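Conserved domain protein (Streptococcus pneumoniae, PDB 2I7R) is of unknown function but belongs to the glyoxalase/bleomycin resistance protein/dioxygenase superfamily, whose members include metal-dependent enzymes and drug-binding resistance proteins. Local coordinates at residues D10-N15 with V56-F61; T99-V104 with V111-R116. One frame throughout, in Å; residues are numbered along the deposited sequence.

Interaction 1 (D10-N15 with V56-F61); sequences DIIVSN and VPLENF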
ATOM      1  N   ASP A  10      -4.294   1.340  -4.118  1.00 15.96           N
ATOM      2  CA  ASP A  10      -5.710   1.004  -4.181  1.00 16.89           C
ATOM      3  C   ASP A  10      -5.973  -0.275  -3.400  1.00 16.73           C
ATOM      4  O   ASP A  10      -5.214  -1.219  -3.494  1.00 17.57           O
ATOM      5  CB  ASP A  10      -6.181   0.747  -5.612  1.00 16.94           C
ATOM      6  CG  ASP A  10      -5.888   1.885  -6.562  1.00 18.75           C
ATOM      7  OD1 ASP A  10      -5.466   2.973  -6.128  1.00 18.87           O
ATOM      8  OD2 ASP A  10      -6.073   1.645  -7.775  1.00 20.63           O
ATOM      9  N   ILE A  11      -7.090  -0.305  -2.699  1.00 16.70           N
ATOM     10  CA  ILE A  11      -7.609  -1.509  -2.053  1.00 16.90           C
ATOM     11  C   ILE A  11      -8.922  -1.869  -2.750  1.00 17.37           C
ATOM     12  O   ILE A  11      -9.849  -1.040  -2.821  1.00 16.09           O
ATOM     13  CB  ILE A  11      -7.912  -1.309  -0.520  1.00 15.27           C
ATOM     14  CG1 ILE A  11      -6.786  -0.541   0.207  1.00 15.13           C
ATOM     15  CG2 ILE A  11      -8.277  -2.680   0.137  1.00 15.54           C
ATOM     16  CD1 ILE A  11      -5.383  -1.172   0.051  1.00 12.24           C
ATOM     17  N   ILE A  12      -8.997  -3.099  -3.249  1.00 18.42           N
ATOM     18  CA  ILE A  12     -10.202  -3.569  -3.940  1.00 18.84           C
ATOM     19  C   ILE A  12     -11.122  -4.229  -2.896  1.00 19.58           C
ATOM     20  O   ILE A  12     -10.711  -5.187  -2.186  1.00 18.53           O
ATOM     21  CB  ILE A  12      -9.861  -4.581  -5.034  1.00 19.52           C
ATOM     22  CG1 ILE A  12      -8.773  -4.068  -5.966  1.00 19.86           C
ATOM     23  CG2 ILE A  12     -11.107  -5.017  -5.790  1.00 21.85           C
ATOM     24  CD1 ILE A  12      -8.926  -2.600  -6.343  1.00 26.42           C
ATOM     25  N   VAL A  13     -12.342  -3.698  -2.797  1.00 19.57           N
ATOM     26  CA  VAL A  13     -13.338  -4.117  -1.797  1.00 21.19           C
ATOM     27  C   VAL A  13     -14.749  -4.120  -2.425  1.00 22.94           C
ATOM     28  O   VAL A  13     -15.009  -3.354  -3.348  1.00 23.32           O
ATOM     29  CB  VAL A  13     -13.288  -3.227  -0.510  1.00 20.75           C
ATOM     30  CG1 VAL A  13     -11.897  -3.289   0.150  1.00 19.11           C
ATOM     31  CG2 VAL A  13     -13.699  -1.749  -0.794  1.00 20.57           C
ATOM     32  N   SER A  14     -15.660  -4.956  -1.929  1.00 24.61           N
ATOM     33  CA  SER A  14     -17.018  -5.007  -2.502  1.00 26.40           C
ATOM     34  C   SER A  14     -17.953  -3.908  -2.000  1.00 27.02           C
ATOM     35  O   SER A  14     -18.921  -3.552  -2.680  1.00 27.57           O
ATOM     36  CB  SER A  14     -17.664  -6.368  -2.263  1.00 26.49           C
ATOM     37  OG  SER A  14     -17.814  -6.555  -0.875  1.00 29.79           O
ATOM     38  N   ASN A  15     -17.667  -3.350  -0.830  1.00 27.37           N
ATOM     39  CA  ASN A  15     -18.589  -2.386  -0.242  1.00 27.30           C
ATOM     40  C   ASN A  15     -17.884  -1.090   0.124  1.00 26.47           C
ATOM     41  O   ASN A  15     -17.640  -0.787   1.297  1.00 26.29           O
ATOM     42  CB  ASN A  15     -19.296  -2.994   0.967  1.00 27.70           C
ATOM     43  CG  ASN A  15     -20.447  -2.140   1.453  1.00 31.40           C
ATOM     44  OD1 ASN A  15     -20.635  -0.992   1.012  1.00 34.67           O
ATOM     45  ND2 ASN A  15     -21.219  -2.680   2.387  1.00 33.93           N
ATOM     46  N   VAL A  56      -7.763  -4.573 -13.289  1.00 31.45           N
ATOM     47  CA  VAL A  56      -7.234  -5.751 -13.955  1.00 30.73           C
ATOM     48  C   VAL A  56      -7.806  -6.970 -13.230  1.00 30.90           C
ATOM     49  O   VAL A  56      -8.449  -6.812 -12.184  1.00 30.55           O
ATOM     50  CB  VAL A  56      -5.684  -5.789 -13.984  1.00 30.84           C
ATOM     51  CG1 VAL A  56      -5.147  -4.596 -14.723  1.00 28.43           C
ATOM     52  CG2 VAL A  56      -5.113  -5.882 -12.587  1.00 30.44           C
ATOM     53  N   PRO A  57      -7.619  -8.174 -13.806  1.00 30.31           N
ATOM     54  CA  PRO A  57      -8.093  -9.373 -13.147  1.00 29.89           C
ATOM     55  C   PRO A  57      -7.409  -9.591 -11.774  1.00 28.60           C
ATOM     56  O   PRO A  57      -6.194  -9.710 -11.692  1.00 27.93           O
ATOM     57  CB  PRO A  57      -7.734 -10.487 -14.153  1.00 30.21           C
ATOM     58  CG  PRO A  57      -7.622  -9.779 -15.488  1.00 30.91           C
ATOM     59  CD  PRO A  57      -6.994  -8.474 -15.109  1.00 30.92           C
ATOM     60  N   LEU A  58      -8.209  -9.608 -10.711  1.00 27.47           N
ATOM     61  CA  LEU A  58      -7.696  -9.859  -9.348  1.00 26.21           C
ATOM     62  C   LEU A  58      -8.880 -10.138  -8.415  1.00 25.02           C
ATOM     63  O   LEU A  58     -10.034 -10.045  -8.828  1.00 25.33           O
ATOM     64  CB  LEU A  58      -6.813  -8.678  -8.848  1.00 26.11           C
ATOM     65  CG  LEU A  58      -7.338  -7.230  -8.938  1.00 25.69           C
ATOM     66  CD1 LEU A  58      -8.693  -7.122  -8.331  1.00 26.31           C
ATOM     67  CD2 LEU A  58      -6.399  -6.211  -8.295  1.00 26.48           C
ATOM     68  N   GLU A  59      -8.599 -10.454  -7.161  1.00 23.19           N
ATOM     69  CA  GLU A  59      -9.656 -10.721  -6.196  1.00 21.97           C
ATOM     70  C   GLU A  59      -9.812  -9.545  -5.233  1.00 21.14           C
ATOM     71  O   GLU A  59      -8.931  -8.702  -5.135  1.00 21.66           O
ATOM     72  CB  GLU A  59      -9.319 -12.005  -5.433  1.00 21.99           C
ATOM     73  CG  GLU A  59      -9.025 -13.171  -6.325  1.00 20.68           C
ATOM     74  CD  GLU A  59      -8.685 -14.440  -5.547  1.00 21.82           C
ATOM     75  OE1 GLU A  59      -8.264 -14.349  -4.386  1.00 29.09           O
ATOM     76  OE2 GLU A  59      -8.825 -15.537  -6.090  1.00 19.10           O
ATOM     77  N   ASN A  60     -10.929  -9.461  -4.532  1.00 20.73           N
ATOM     78  CA  ASN A  60     -11.015  -8.512  -3.435  1.00 19.98           C
ATOM     79  C   ASN A  60      -9.946  -8.797  -2.390  1.00 19.58           C
ATOM     80  O   ASN A  60      -9.435  -9.948  -2.235  1.00 17.99           O
ATOM     81  CB  ASN A  60     -12.418  -8.466  -2.809  1.00 21.34           C
ATOM     82  CG  ASN A  60     -13.479  -8.012  -3.812  1.00 23.22           C
ATOM     83  OD1 ASN A  60     -13.162  -7.460  -4.865  1.00 27.19           O
ATOM     84  ND2 ASN A  60     -14.718  -8.285  -3.510  1.00 24.85           N
ATOM     85  N   PHE A  61      -9.573  -7.719  -1.715  1.00 18.82           N
ATOM     86  CA  PHE A  61      -8.538  -7.743  -0.722  1.00 18.23           C
ATOM     87  C   PHE A  61      -8.999  -8.664   0.374  1.00 18.23           C
ATOM     88  O   PHE A  61     -10.145  -8.607   0.766  1.00 18.73           O
ATOM     89  CB  PHE A  61      -8.288  -6.340  -0.135  1.00 16.70           C
ATOM     90  CG  PHE A  61      -7.212  -6.337   0.924  1.00 16.44           C
ATOM     91  CD1 PHE A  61      -5.870  -6.493   0.564  1.00 14.07           C
ATOM     92  CD2 PHE A  61      -7.538  -6.247   2.270  1.00 15.28           C
ATOM     93  CE1 PHE A  61      -4.863  -6.504   1.537  1.00 15.16           C
ATOM     94  CE2 PHE A  61      -6.526  -6.283   3.264  1.00 16.39           C
ATOM     95  CZ  PHE A  61      -5.198  -6.411   2.902  1.00 11.66           C
TER

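Interaction 2 (T99-V104 with V111-R116); sequences TESLLV and VLDFYR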
ATOM      1  N   THR A  99      11.098   4.394  18.105  1.00 24.18           N
ATOM      2  CA  THR A  99       9.997   4.289  17.167  1.00 24.29           C
ATOM      3  C   THR A  99       8.786   3.848  17.923  1.00 23.50           C
ATOM      4  O   THR A  99       8.715   2.725  18.367  1.00 23.97           O
ATOM      5  CB  THR A  99      10.298   3.348  16.005  1.00 24.39           C
ATOM      6  OG1 THR A  99      11.442   3.868  15.303  1.00 25.74           O
ATOM      7  CG2 THR A  99       9.030   3.243  15.038  1.00 23.59           C
ATOM      8  N   GLU A 100       7.851   4.766  18.117  1.00 23.44           N
ATOM      9  CA  GLU A 100       6.641   4.432  18.845  1.00 22.94           C
ATOM     10  C   GLU A 100       5.559   4.070  17.810  1.00 22.59           C
ATOM     11  O   GLU A 100       5.412   4.757  16.803  1.00 22.30           O
ATOM     12  CB  GLU A 100       6.189   5.605  19.709  1.00 23.05           C
ATOM     13  CG  GLU A 100       5.076   5.246  20.690  1.00 22.04           C
ATOM     14  CD  GLU A 100       4.357   6.474  21.233  1.00 21.76           C
ATOM     15  OE1 GLU A 100       4.733   7.643  20.929  1.00 18.59           O
ATOM     16  OE2 GLU A 100       3.407   6.252  21.998  1.00 24.69           O
ATOM     17  N   SER A 101       4.831   2.990  18.056  1.00 21.92           N
ATOM     18  CA  SER A 101       3.765   2.602  17.146  1.00 22.72           C
ATOM     19  C   SER A 101       2.511   2.094  17.842  1.00 21.73           C
ATOM     20  O   SER A 101       2.520   1.763  19.002  1.00 21.04           O
ATOM     21  CB  SER A 101       4.265   1.569  16.130  1.00 22.97           C
ATOM     22  OG  SER A 101       4.454   0.327  16.757  1.00 25.53           O
ATOM     23  N   LEU A 102       1.444   2.056  17.068  1.00 21.28           N
ATOM     24  CA  LEU A 102       0.106   1.682  17.496  1.00 20.67           C
ATOM     25  C   LEU A 102      -0.502   0.981  16.280  1.00 20.49           C
ATOM     26  O   LEU A 102      -0.656   1.588  15.212  1.00 19.40           O
ATOM     27  CB  LEU A 102      -0.712   2.935  17.825  1.00 20.25           C
ATOM     28  CG  LEU A 102      -2.224   2.817  18.025  1.00 21.37           C
ATOM     29  CD1 LEU A 102      -2.519   1.925  19.248  1.00 21.93           C
ATOM     30  CD2 LEU A 102      -2.860   4.216  18.163  1.00 19.60           C
ATOM     31  N   LEU A 103      -0.834  -0.285  16.462  1.00 20.23           N
ATOM     32  CA  LEU A 103      -1.409  -1.110  15.411  1.00 21.40           C
ATOM     33  C   LEU A 103      -2.895  -1.300  15.611  1.00 21.19           C
ATOM     34  O   LEU A 103      -3.320  -1.734  16.684  1.00 20.23           O
ATOM     35  CB  LEU A 103      -0.710  -2.462  15.395  1.00 21.45           C
ATOM     36  CG  LEU A 103       0.403  -2.191  14.395  1.00 25.37           C
ATOM     37  CD1 LEU A 103       1.766  -2.342  15.017  1.00 25.84           C
ATOM     38  CD2 LEU A 103       0.202  -2.979  13.078  1.00 25.45           C
ATOM     39  N   VAL A 104      -3.680  -0.958  14.589  1.00 20.73           N
ATOM     40  CA  VAL A 104      -5.143  -1.025  14.720  1.00 21.20           C
ATOM     41  C   VAL A 104      -5.780  -1.843  13.598  1.00 20.27           C
ATOM     42  O   VAL A 104      -5.255  -1.892  12.498  1.00 19.10           O
ATOM     43  CB  VAL A 104      -5.803   0.395  14.852  1.00 21.93           C
ATOM     44  CG1 VAL A 104      -4.921   1.295  15.691  1.00 22.81           C
ATOM     45  CG2 VAL A 104      -6.025   1.027  13.523  1.00 22.48           C
ATOM     46  N   VAL A 111      -4.939  -3.464   8.138  1.00 16.26           N
ATOM     47  CA  VAL A 111      -4.267  -3.188   9.407  1.00 15.75           C
ATOM     48  C   VAL A 111      -3.488  -1.871   9.241  1.00 16.39           C
ATOM     49  O   VAL A 111      -2.786  -1.646   8.245  1.00 15.40           O
ATOM     50  CB  VAL A 111      -3.269  -4.341   9.812  1.00 16.51           C
ATOM     51  CG1 VAL A 111      -2.446  -3.960  11.076  1.00 13.71           C
ATOM     52  CG2 VAL A 111      -3.995  -5.755   9.964  1.00 13.48           C
ATOM     53  N   LEU A 112      -3.629  -0.995  10.214  1.00 16.38           N
ATOM     54  CA  LEU A 112      -3.012   0.325  10.116  1.00 17.99           C
ATOM     55  C   LEU A 112      -2.046   0.479  11.274  1.00 18.33           C
ATOM     56  O   LEU A 112      -2.318  -0.003  12.385  1.00 18.00           O
ATOM     57  CB  LEU A 112      -4.058   1.455  10.105  1.00 16.85           C
ATOM     58  CG  LEU A 112      -4.844   1.570   8.770  1.00 19.27           C
ATOM     59  CD1 LEU A 112      -5.951   0.541   8.706  1.00 20.49           C
ATOM     60  CD2 LEU A 112      -5.436   2.986   8.562  1.00 19.78           C
ATOM     61  N   ASP A 113      -0.923   1.137  10.999  1.00 18.20           N
ATOM     62  CA  ASP A 113       0.023   1.519  12.051  1.00 19.03           C
ATOM     63  C   ASP A 113       0.141   3.030  12.072  1.00 19.23           C
ATOM     64  O   ASP A 113       0.493   3.639  11.068  1.00 19.37           O
ATOM     65  CB  ASP A 113       1.388   0.868  11.791  1.00 19.25           C
ATOM     66  CG  ASP A 113       2.465   1.304  12.777  1.00 20.73           C
ATOM     67  OD1 ASP A 113       2.136   1.600  13.935  1.00 22.40           O
ATOM     68  OD2 ASP A 113       3.640   1.342  12.388  1.00 18.95           O
ATOM     69  N   PHE A 114      -0.214   3.635  13.203  1.00 19.90           N
ATOM     70  CA  PHE A 114       0.089   5.040  13.457  1.00 19.74           C
ATOM     71  C   PHE A 114       1.406   5.093  14.261  1.00 19.78           C
ATOM     72  O   PHE A 114       1.467   4.595  15.383  1.00 19.09           O
ATOM     73  CB  PHE A 114      -1.068   5.705  14.209  1.00 20.89           C
ATOM     74  CG  PHE A 114      -2.383   5.667  13.458  1.00 21.37           C
ATOM     75  CD1 PHE A 114      -2.736   6.703  12.603  1.00 21.94           C
ATOM     76  CD2 PHE A 114      -3.252   4.588  13.596  1.00 21.93           C
ATOM     77  CE1 PHE A 114      -3.962   6.680  11.914  1.00 25.79           C
ATOM     78  CE2 PHE A 114      -4.484   4.548  12.911  1.00 23.65           C
ATOM     79  CZ  PHE A 114      -4.839   5.585  12.066  1.00 23.79           C
ATOM     80  N   TYR A 115       2.453   5.676  13.673  1.00 19.71           N
ATOM     81  CA  TYR A 115       3.783   5.611  14.264  1.00 20.89           C
ATOM     82  C   TYR A 115       4.537   6.956  14.206  1.00 21.42           C
ATOM     83  O   TYR A 115       4.178   7.838  13.450  1.00 19.57           O
ATOM     84  CB  TYR A 115       4.631   4.472  13.621  1.00 21.16           C
ATOM     85  CG  TYR A 115       5.259   4.845  12.280  1.00 20.47           C
ATOM     86  CD1 TYR A 115       6.622   5.114  12.168  1.00 18.87           C
ATOM     87  CD2 TYR A 115       4.469   4.953  11.135  1.00 18.58           C
ATOM     88  CE1 TYR A 115       7.183   5.474  10.931  1.00 19.86           C
ATOM     89  CE2 TYR A 115       5.008   5.286   9.920  1.00 18.80           C
ATOM     90  CZ  TYR A 115       6.365   5.548   9.819  1.00 21.25           C
ATOM     91  OH  TYR A 115       6.854   5.908   8.591  1.00 24.19           O
ATOM     92  N   ARG A 116       5.564   7.081  15.042  1.00 23.56           N
ATOM     93  CA  ARG A 116       6.505   8.205  14.980  1.00 27.40           C
ATOM     94  C   ARG A 116       7.903   7.746  15.336  1.00 27.82           C
ATOM     95  O   ARG A 116       8.082   6.772  16.022  1.00 28.49           O
ATOM     96  CB  ARG A 116       6.071   9.426  15.843  1.00 26.94           C
ATOM     97  CG  ARG A 116       5.594   9.106  17.222  1.00 29.46           C
ATOM     98  CD  ARG A 116       5.502  10.395  18.138  1.00 29.56           C
ATOM     99  NE  ARG A 116       6.844  10.799  18.446  1.00 30.91           N
ATOM    100  CZ  ARG A 116       7.634  10.215  19.351  1.00 31.04           C
ATOM    101  NH1 ARG A 116       7.197   9.250  20.145  1.00 28.44           N
ATOM    102  NH2 ARG A 116       8.888  10.633  19.465  1.00 33.86           N
TER

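Interaction 1 (D10-N15 with V56-F61)
I12 overlaps two side chains of the 56-61 loop at once. CG1 reaches L58, coming 3.9 Å from L58 CD1 and nearly as near to L58 CD2, so this methylene sits against the fork of the leucine. The second branch, CG2, also lies near L58 CD1 but turns chiefly to N60, where it is 3.3 Å from OD1, the two side chains crossing at about a right angle. A beta-branched residue suits this place because it can face an apolar and a polar neighbour together. The amide oxygen of N60 is not left to the methyl alone, since it accepts a hydrogen bond from H54 NE2. Its nitrogen end comes alongside S14, with N60 ND2 3.7 Å from S14 CB.

One backbone bond pins the loop to the end of the strand: F61 N donates to I12 O at 2.8 Å, almost straight at 174°, from a position tilted 20° out of the carbonyl plane. The segments run nearly perpendicular here, and this single bond does not extend into a ladder. Beyond it, F61 CB rests 3.7 Å from I11 CG2, and the two side chains lie side by side, pointing the same way. The phenylalanine's chi1 of 179° swings its ring on past I11, away from the strand and onto L110.

The loop thus crosses the C-terminal end of strand 5-12, just before N15, whose OD1 makes a weak N-cap bond to Q18 N at the start of helix 16-27. Strand 46-51 flanks strand 5-12 within the subunit, while D10 and I11 pair antiparallel with a strand of the second subunit, so the sheet continues across the dimer interface.

Interaction 2 (T99-V104 with V111-R116)
R116 leaves the strand with its CG wedged between backbone N and carbonyl carbon (chi1 45°); beyond CB, R116 CG and CD pass 4.1 and 4.0 Å from E100 OE1. A bend at chi3 then brings the guanidinium back: NH1 lies 3.8 Å from E100 CB and forms a salt bridge with E100 OE1 at 3.0 Å, in the guanidinium plane and on the anti side of the carboxylate oxygen, the two planes being 69° apart. Two long side chains of opposite charge suit this partly exposed end; the arginine may also ease the closeness of E100 OE2 to D75 OD2.

E100 and R116 also exchange backbone bonds as an antiparallel hydrogen-bonded pair, as do V104 and L112 at the buried end. Midway, D113 OD1 receives L102 N at 3.2 Å, while its OD2 binds H68 ND1. V104 CG2 meets the edge of the F114 ring, 3.9 Å from CE2, and L103 CD2 presses tightly on V111 CG1 at 3.5 Å.

This hairpin forms the middle of a mixed four-stranded sheet, between strands 65-70 and 88-94. Helix 74-84 covers E100, L102 and R116, all touching V74; the second subunit reaches L103, V111 and Y115.

How the interactions relate
The two contacts lie in different four-stranded sheets, on opposite sides of the chain's centre, with their own centres 24 Å apart and their nearest atoms about 6 Å apart. Interaction 1 ties a connecting loop to the end of a strand that is outermost in its own chain but continued by the second subunit, whereas interaction 2 pairs the two central strands of the other sheet. The dimer interface relates them: V56 of the second subunit packs on L103 and V111, and H68 connects them too, bonding D113 in its own chain and D10 of the other subunit. Both sheets have the 1-4-3-2 strand order of beta-alpha-beta-beta-beta modules, as in the glyoxalase (vicinal oxygen chelate) fold.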